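Local coordinates for catalase (Pseudomonas syringae, PDB 1M7S), which decomposes hydrogen peroxide into water and oxygen with the aid of heme, protecting cells from its toxic effects, at residues 313-318 with 388-393; 4-7 with 11-14; 436-441 with 462-467. All coordinates share one frame; numbering follows the deposited sequence.

Contact 1: residues 313-318 with 388-393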
loop_
_atom_site.group_PDB
_atom_site.type_symbol
_atom_site.label_atom_id
_atom_site.label_comp_id
_atom_site.label_asym_id
_atom_site.label_seq_id
_atom_site.Cartn_x
_atom_site.Cartn_y
_atom_site.Cartn_z
ATOM N N LEU A 313 3.582 -25.920 3.548
ATOM C CA LEU A 313 3.679 -27.337 3.889
ATOM C C LEU A 313 3.408 -28.211 2.665
ATOM O O LEU A 313 2.799 -27.734 1.711
ATOM C CB LEU A 313 2.525 -27.680 4.865
ATOM C CG LEU A 313 2.688 -27.041 6.247
ATOM C CD1 LEU A 313 1.340 -27.009 6.973
ATOM C CD2 LEU A 313 3.766 -27.769 7.036
ATOM N N VAL A 314 3.896 -29.439 2.749
ATOM C CA VAL A 314 3.619 -30.387 1.624
ATOM C C VAL A 314 2.927 -31.575 2.289
ATOM O O VAL A 314 3.126 -31.862 3.488
ATOM C CB VAL A 314 4.958 -30.724 0.979
ATOM C CG1 VAL A 314 5.591 -29.516 0.248
ATOM C CG2 VAL A 314 6.014 -31.209 1.959
ATOM N N PRO A 315 2.248 -32.394 1.521
ATOM C CA PRO A 315 1.574 -33.600 2.011
ATOM C C PRO A 315 2.614 -34.457 2.696
ATOM O O PRO A 315 3.702 -34.682 2.159
ATOM C CB PRO A 315 0.941 -34.247 0.762
ATOM C CG PRO A 315 0.691 -33.000 -0.096
ATOM C CD PRO A 315 1.977 -32.186 0.089
ATOM N N GLY A 316 2.367 -34.893 3.922
ATOM C CA GLY A 316 3.332 -35.665 4.691
ATOM C C GLY A 316 3.910 -34.861 5.859
ATOM O O GLY A 316 4.637 -35.398 6.682
ATOM N N ILE A 317 3.647 -33.551 5.875
ATOM C CA ILE A 317 4.238 -32.712 6.932
ATOM C C ILE A 317 3.141 -31.770 7.385
ATOM O O ILE A 317 2.511 -31.115 6.546
ATOM C CB ILE A 317 5.432 -31.863 6.452
ATOM C CG1 ILE A 317 6.500 -32.672 5.746
ATOM C CG2 ILE A 317 5.979 -31.129 7.682
ATOM C CD1 ILE A 317 7.767 -32.034 5.235
ATOM N N GLU A 318 2.860 -31.748 8.674
ATOM C CA GLU A 318 1.780 -30.868 9.163
ATOM C C GLU A 318 2.293 -30.269 10.491
ATOM O O GLU A 318 3.174 -30.798 11.162
ATOM C CB GLU A 318 0.517 -31.691 9.448
ATOM C CG GLU A 318 -0.214 -32.388 8.328
ATOM C CD GLU A 318 -1.483 -33.144 8.618
ATOM O OE1 GLU A 318 -2.042 -33.130 9.750
ATOM O OE2 GLU A 318 -2.018 -33.827 7.695
ATOM N N ASP A 388 -7.346 -36.923 -3.311
ATOM C CA ASP A 388 -7.772 -37.456 -2.027
ATOM C C ASP A 388 -6.635 -37.975 -1.169
ATOM O O ASP A 388 -6.786 -37.947 0.056
ATOM C CB ASP A 388 -8.912 -38.459 -2.160
ATOM C CG ASP A 388 -10.229 -37.727 -1.971
ATOM O OD1 ASP A 388 -10.354 -36.531 -2.312
ATOM O OD2 ASP A 388 -11.133 -38.410 -1.444
ATOM N N LYS A 389 -5.480 -38.328 -1.697
ATOM C CA LYS A 389 -4.341 -38.723 -0.900
ATOM C C LYS A 389 -3.754 -37.559 -0.097
ATOM O O LYS A 389 -3.035 -37.844 0.863
ATOM C CB LYS A 389 -3.235 -39.308 -1.791
ATOM C CG LYS A 389 -3.555 -40.739 -2.224
ATOM C CD LYS A 389 -2.663 -41.158 -3.390
ATOM C CE LYS A 389 -3.062 -40.407 -4.666
ATOM N NZ LYS A 389 -2.206 -39.186 -4.857
ATOM N N ALA A 390 -4.104 -36.315 -0.401
ATOM C CA ALA A 390 -3.541 -35.178 0.318
ATOM C C ALA A 390 -4.468 -34.642 1.388
ATOM O O ALA A 390 -4.300 -33.507 1.834
ATOM C CB ALA A 390 -3.171 -34.065 -0.646
ATOM N N ARG A 391 -5.500 -35.398 1.731
ATOM C CA ARG A 391 -6.398 -34.968 2.813
ATOM C C ARG A 391 -5.594 -34.842 4.120
ATOM O O ARG A 391 -4.633 -35.590 4.311
ATOM C CB ARG A 391 -7.489 -36.045 2.922
ATOM C CG ARG A 391 -8.585 -35.759 1.890
ATOM C CD ARG A 391 -9.728 -36.787 1.880
ATOM N NE ARG A 391 -10.920 -35.911 1.740
ATOM C CZ ARG A 391 -11.655 -35.606 2.812
ATOM N NH1 ARG A 391 -11.477 -36.125 4.029
ATOM N NH2 ARG A 391 -12.641 -34.771 2.595
ATOM N N TYR A 392 -5.927 -33.899 4.987
ATOM C CA TYR A 392 -5.173 -33.712 6.237
ATOM C C TYR A 392 -5.320 -34.916 7.156
ATOM O O TYR A 392 -6.355 -35.617 7.096
ATOM C CB TYR A 392 -5.687 -32.460 6.957
ATOM C CG TYR A 392 -5.683 -31.107 6.270
ATOM C CD1 TYR A 392 -6.740 -30.226 6.419
ATOM C CD2 TYR A 392 -4.630 -30.663 5.493
ATOM C CE1 TYR A 392 -6.782 -28.959 5.831
ATOM C CE2 TYR A 392 -4.625 -29.421 4.883
ATOM C CZ TYR A 392 -5.704 -28.571 5.053
ATOM O OH TYR A 392 -5.687 -27.318 4.441
ATOM N N SER A 393 -4.431 -35.120 8.129
ATOM C CA SER A 393 -4.630 -36.255 9.037
ATOM C C SER A 393 -5.772 -35.945 10.015
ATOM O O SER A 393 -6.120 -34.782 10.168
ATOM C CB SER A 393 -3.352 -36.561 9.818
ATOM O OG SER A 393 -3.071 -35.441 10.622
HETATM O O HOH W 1 -4.638 -32.313 10.393
#

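Contact 2: residues 4-7 with 11-14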
loop_
_atom_site.group_PDB
_atom_site.type_symbol
_atom_site.label_atom_id
_atom_site.label_comp_id
_atom_site.label_asym_id
_atom_site.label_seq_id
_atom_site.Cartn_x
_atom_site.Cartn_y
_atom_site.Cartn_z
ATOM N N LEU A 4 21.448 4.145 -22.333
ATOM C CA LEU A 4 20.592 4.229 -21.149
ATOM C C LEU A 4 19.184 4.483 -21.667
ATOM O O LEU A 4 18.976 5.261 -22.622
ATOM C CB LEU A 4 21.076 5.466 -20.371
ATOM C CG LEU A 4 20.288 5.934 -19.137
ATOM C CD1 LEU A 4 20.447 4.902 -18.017
ATOM C CD2 LEU A 4 20.899 7.259 -18.678
ATOM N N THR A 5 18.162 3.899 -21.074
ATOM C CA THR A 5 16.789 4.084 -21.434
ATOM C C THR A 5 15.917 4.456 -20.212
ATOM O O THR A 5 16.310 4.161 -19.086
ATOM C CB THR A 5 16.064 2.869 -22.042
ATOM O OG1 THR A 5 15.787 1.935 -20.970
ATOM C CG2 THR A 5 16.907 2.173 -23.122
ATOM N N ARG A 6 14.737 4.942 -20.498
ATOM C CA ARG A 6 13.667 5.161 -19.527
ATOM C C ARG A 6 12.914 3.827 -19.392
ATOM O O ARG A 6 13.271 2.856 -20.079
ATOM C CB ARG A 6 12.758 6.305 -19.944
ATOM C CG ARG A 6 13.402 7.676 -20.075
ATOM C CD ARG A 6 12.426 8.822 -19.844
ATOM N NE ARG A 6 11.215 8.665 -20.632
ATOM C CZ ARG A 6 10.962 8.945 -21.912
ATOM N NH1 ARG A 6 9.770 8.684 -22.428
ATOM N NH2 ARG A 6 11.900 9.521 -22.625
ATOM N N ASP A 7 11.969 3.707 -18.469
ATOM C CA ASP A 7 11.217 2.455 -18.244
ATOM C C ASP A 7 10.299 2.070 -19.400
ATOM O O ASP A 7 9.930 0.876 -19.545
ATOM C CB ASP A 7 10.484 2.612 -16.900
ATOM C CG ASP A 7 11.397 2.642 -15.670
ATOM O OD1 ASP A 7 12.594 2.259 -15.720
ATOM O OD2 ASP A 7 10.887 2.981 -14.551
ATOM N N VAL A 11 15.299 5.884 -25.372
ATOM C CA VAL A 11 16.661 6.245 -25.029
ATOM C C VAL A 11 16.689 7.602 -24.350
ATOM O O VAL A 11 15.888 8.491 -24.619
ATOM C CB VAL A 11 17.623 6.225 -26.243
ATOM C CG1 VAL A 11 17.772 4.780 -26.752
ATOM C CG2 VAL A 11 17.143 7.143 -27.351
ATOM N N VAL A 12 17.635 7.802 -23.442
ATOM C CA VAL A 12 17.855 9.055 -22.742
ATOM C C VAL A 12 18.920 9.896 -23.440
ATOM O O VAL A 12 19.948 9.387 -23.843
ATOM C CB VAL A 12 18.261 8.795 -21.277
ATOM C CG1 VAL A 12 18.699 10.070 -20.553
ATOM C CG2 VAL A 12 17.072 8.148 -20.582
ATOM N N GLY A 13 18.655 11.209 -23.557
ATOM C CA GLY A 13 19.657 12.056 -24.230
ATOM C C GLY A 13 20.711 12.644 -23.318
ATOM O O GLY A 13 21.813 12.980 -23.807
ATOM N N ASP A 14 20.361 12.989 -22.078
ATOM C CA ASP A 14 21.356 13.557 -21.165
ATOM C C ASP A 14 20.987 13.075 -19.745
ATOM O O ASP A 14 19.874 13.300 -19.276
ATOM C CB ASP A 14 21.422 15.069 -21.241
ATOM C CG ASP A 14 22.493 15.768 -20.432
ATOM O OD1 ASP A 14 23.095 15.197 -19.495
ATOM O OD2 ASP A 14 22.811 16.957 -20.715
#

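Contact 3: residues 436-441 with 462-467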
loop_
_atom_site.group_PDB
_atom_site.type_symbol
_atom_site.label_atom_id
_atom_site.label_comp_id
_atom_site.label_asym_id
_atom_site.label_seq_id
_atom_site.Cartn_x
_atom_site.Cartn_y
_atom_site.Cartn_z
ATOM N N GLU A 436 24.226 -8.097 34.570
ATOM C CA GLU A 436 24.338 -6.705 34.129
ATOM C C GLU A 436 23.058 -6.223 33.457
ATOM O O GLU A 436 22.553 -5.104 33.709
ATOM C CB GLU A 436 25.545 -6.525 33.169
ATOM C CG GLU A 436 26.848 -6.572 33.961
ATOM C CD GLU A 436 28.134 -6.592 33.159
ATOM O OE1 GLU A 436 28.146 -6.442 31.924
ATOM O OE2 GLU A 436 29.213 -6.800 33.779
ATOM N N SER A 437 22.462 -7.156 32.700
ATOM C CA SER A 437 21.187 -6.820 32.032
ATOM C C SER A 437 20.020 -6.568 32.959
ATOM O O SER A 437 19.129 -5.746 32.737
ATOM C CB SER A 437 20.858 -7.921 31.015
ATOM O OG SER A 437 19.630 -7.634 30.340
ATOM N N LEU A 438 19.937 -7.288 34.090
ATOM C CA LEU A 438 18.886 -7.229 35.052
ATOM C C LEU A 438 19.087 -6.152 36.115
ATOM O O LEU A 438 18.129 -5.843 36.837
ATOM C CB LEU A 438 18.936 -8.561 35.831
ATOM C CG LEU A 438 17.766 -9.503 36.005
ATOM C CD1 LEU A 438 18.013 -10.469 37.192
ATOM C CD2 LEU A 438 16.408 -8.843 36.091
ATOM N N ALA A 439 20.278 -5.588 36.214
ATOM C CA ALA A 439 20.627 -4.706 37.342
ATOM C C ALA A 439 19.708 -3.520 37.518
ATOM O O ALA A 439 19.431 -3.157 38.687
ATOM C CB ALA A 439 22.064 -4.198 37.231
ATOM N N ASP A 440 19.209 -2.915 36.422
ATOM C CA ASP A 440 18.333 -1.775 36.746
ATOM C C ASP A 440 16.855 -2.066 36.607
ATOM O O ASP A 440 16.091 -1.136 36.373
ATOM C CB ASP A 440 18.759 -0.555 35.936
ATOM C CG ASP A 440 18.532 -0.673 34.466
ATOM O OD1 ASP A 440 18.148 -1.775 34.001
ATOM O OD2 ASP A 440 18.695 0.328 33.726
ATOM N N THR A 441 16.409 -3.304 36.740
ATOM C CA THR A 441 14.999 -3.663 36.710
ATOM C C THR A 441 14.371 -3.277 38.061
ATOM O O THR A 441 15.093 -3.285 39.071
ATOM C CB THR A 441 14.903 -5.182 36.465
ATOM O OG1 THR A 441 15.426 -5.387 35.110
ATOM C CG2 THR A 441 13.558 -5.809 36.653
ATOM N N THR A 462 22.057 -17.342 43.031
ATOM C CA THR A 462 22.888 -16.567 43.963
ATOM C C THR A 462 23.887 -15.681 43.239
ATOM O O THR A 462 24.120 -14.540 43.625
ATOM C CB THR A 462 23.652 -17.525 44.904
ATOM O OG1 THR A 462 22.664 -18.222 45.659
ATOM C CG2 THR A 462 24.633 -16.753 45.790
ATOM N N ARG A 463 24.545 -16.171 42.187
ATOM C CA ARG A 463 25.577 -15.365 41.528
ATOM C C ARG A 463 24.909 -14.264 40.727
ATOM O O ARG A 463 25.441 -13.157 40.712
ATOM C CB ARG A 463 26.445 -16.245 40.637
ATOM C CG ARG A 463 27.229 -17.319 41.435
ATOM C CD ARG A 463 27.966 -18.241 40.448
ATOM N NE ARG A 463 29.062 -17.570 39.786
ATOM C CZ ARG A 463 29.905 -18.038 38.868
ATOM N NH1 ARG A 463 29.809 -19.299 38.444
ATOM N NH2 ARG A 463 30.864 -17.254 38.370
ATOM N N VAL A 464 23.846 -14.585 39.984
ATOM C CA VAL A 464 23.224 -13.463 39.229
ATOM C C VAL A 464 22.644 -12.447 40.212
ATOM O O VAL A 464 22.763 -11.266 39.951
ATOM C CB VAL A 464 22.096 -13.948 38.322
ATOM C CG1 VAL A 464 21.475 -12.794 37.558
ATOM C CG2 VAL A 464 22.726 -14.982 37.382
ATOM N N ALA A 465 22.099 -12.892 41.348
ATOM C CA ALA A 465 21.627 -11.949 42.373
ATOM C C ALA A 465 22.717 -10.999 42.870
ATOM O O ALA A 465 22.413 -9.843 43.214
ATOM C CB ALA A 465 21.066 -12.724 43.552
ATOM N N GLU A 466 23.960 -11.434 43.030
ATOM C CA GLU A 466 25.037 -10.558 43.464
ATOM C C GLU A 466 25.343 -9.498 42.390
ATOM O O GLU A 466 25.460 -8.308 42.666
ATOM C CB GLU A 466 26.312 -11.337 43.754
ATOM N N VAL A 467 25.484 -9.933 41.129
ATOM C CA VAL A 467 25.762 -8.970 40.042
ATOM C C VAL A 467 24.616 -7.995 39.859
ATOM O O VAL A 467 24.813 -6.776 39.662
ATOM C CB VAL A 467 26.015 -9.766 38.731
ATOM C CG1 VAL A 467 26.277 -8.798 37.583
ATOM C CG2 VAL A 467 27.178 -10.715 38.886
#

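Contact 1: residues 313-318 with 388-393
Both carboxylate oxygens of Glu318 accept from Ser393, which offers its hydroxyl and its backbone N-H as a pair of donors. The hydroxyl gives the shorter bond, 2.7 Å from Ser393 OG to Glu318 OE1, and arrives on the syn side but 35° out of the carboxylate plane. The backbone bond, 2.8 Å from Ser393 N to Glu318 OE2, uses the syn lone pair with an angle of 152° at the hydrogen. Two donors from one residue on two oxygens fix the rotation of the carboxylate. Ser393 can grip in this way because its OG stands between its own N and carbonyl carbon (chi1 64°), on the same side as the N-H. A water lies within hydrogen-bonding distance of Glu318 OE1 and of Ser393 O.

Glu318 belongs to strand 317-319, a short strand at the edge, within this chain, of the antiparallel sheet that includes the catalase beta-barrel, and its backbone bonds to Lys197 of strand 190-199; the contact thus ties the long loop that follows helix 323-339 to the barrel. A type II turn, Val314 to Ile317, leads into the strand.

Beyond the polar grip, Glu318 OE2 lies 3.5 Å from Tyr392 CA, while the tyrosine hydroxyl bonds Asp31 of the second subunit. At the turn, Pro315 CG meets Ala390 CB at 4.0 Å, and Val11 of the second subunit packs on both residues.

Contact 2: residues 4-7 with 11-14
Leu4 and Val12 are joined through both backbone and side chain. The polar part is one backbone hydrogen bond, 3.0 Å from Val12 N to Leu4 O, with an angle of 164° at the hydrogen. The same oxygen receives a CA-H...O contact from Val11, whose CA is 3.5 Å from Leu4 O. Thr5 and Val11 form a single beta bridge here, their CA atoms 4.2 Å apart, so the N-terminal arm folds back on itself without becoming a regular hairpin.

The apolar contacts gather round Val12, whose two methyls serve different partners. Val12 CG1, anti to the valine's backbone N (chi1 172°), packs 4.0 Å from Leu4 CD2, while Val12 CG2 reaches the aliphatic start of Arg6, 3.7 Å from Arg6 CG. The leucine runs obliquely across the valine.

The polar side chains do not bond across the contact. Thr5 OG1 donates to Arg6 O at 2.8 Å and is also hydrogen-bonded to the backbone N of Asn357 of the second subunit, whereas Arg6 NH1 goes to Leu313 O there. Asp14 forms a salt bridge with Arg391 of that subunit.

With one bond and a small apolar cluster between the segments, and with Leu4, Thr5 and Val12 making backbone hydrogen bonds to the second subunit, the folded-back arm presumably owes much of its order to that neighbour, consistent with the interwoven N-terminal arms of catalase tetramers.

Contact 3: residues 436-441 with 462-467
Val467 and Glu436 make the closest approach between these two segments, and they do so methyl against backbone: Val467 CG1 lies 3.7 Å from Glu436 N. That methyl is anti to the valine's own backbone N (chi1 179°), and the valine as a whole is directed at the opposing helix, where its nearest partner is a backbone atom. Glu436 and Val467 also have the nearest pair of CA atoms, 6.5 Å apart.

Deeper in, Leu438 and Val464 meet through their methyls, Leu438 CD1 being 4.2 Å from Val464 CG1, with the side chains crossing at about a right angle. Here too the valine brings the methyl anti to its backbone N. Leu450 of helix 443-456 touches both residues, and Phe159 of helix 155-163 lies against Leu438, so this modest pair is part of a larger apolar core. The direct contacts between the two segments are all van der Waals ones.

The arrangement belongs to the C-terminal helical domain of the catalase fold. The C-terminal part of helix 424-438 packs against helix 458-467, with helix 443-456 between them in the chain; a type I turn from Leu438 to Thr441 leads toward that intervening helix. Within the turn, Thr441 N bonds Leu438 O at 3.1 Å, backed by a weak bond from Thr441 OG1 to the same oxygen.

Toward solvent the fit is looser. The side chain of Glu436 starts away from helix 458-467, and only its aliphatic part comes near, Glu436 CG standing 4.3 Å from Val467 CG1; its OE2 is engaged by Gln432 of its own helix. Ala439 barely touches, its CB 4.5 Å from Val467 O, while Ala439 O accepts a bond from Lys446.

In the fold
The three contacts follow one another along the chain as contact 2, contact 1 and contact 3, and none touches another within a subunit. Contacts 1 and 2 have centres about 52 Å apart in one chain, yet the tetramer brings them together: segments 4-7 and 11-14 of one subunit meet segments 313-318 and 388-393 of another. Contact 3 lies across the chain's centre from contact 1, about 49 Å between centres, and about 63 Å from contact 2, centre to centre; no other subunit touches its segments. All three stand away from the heme site, where His52 and Asn124 are the predicted active-site residues and Tyr332 is the likely axial ligand of the iron.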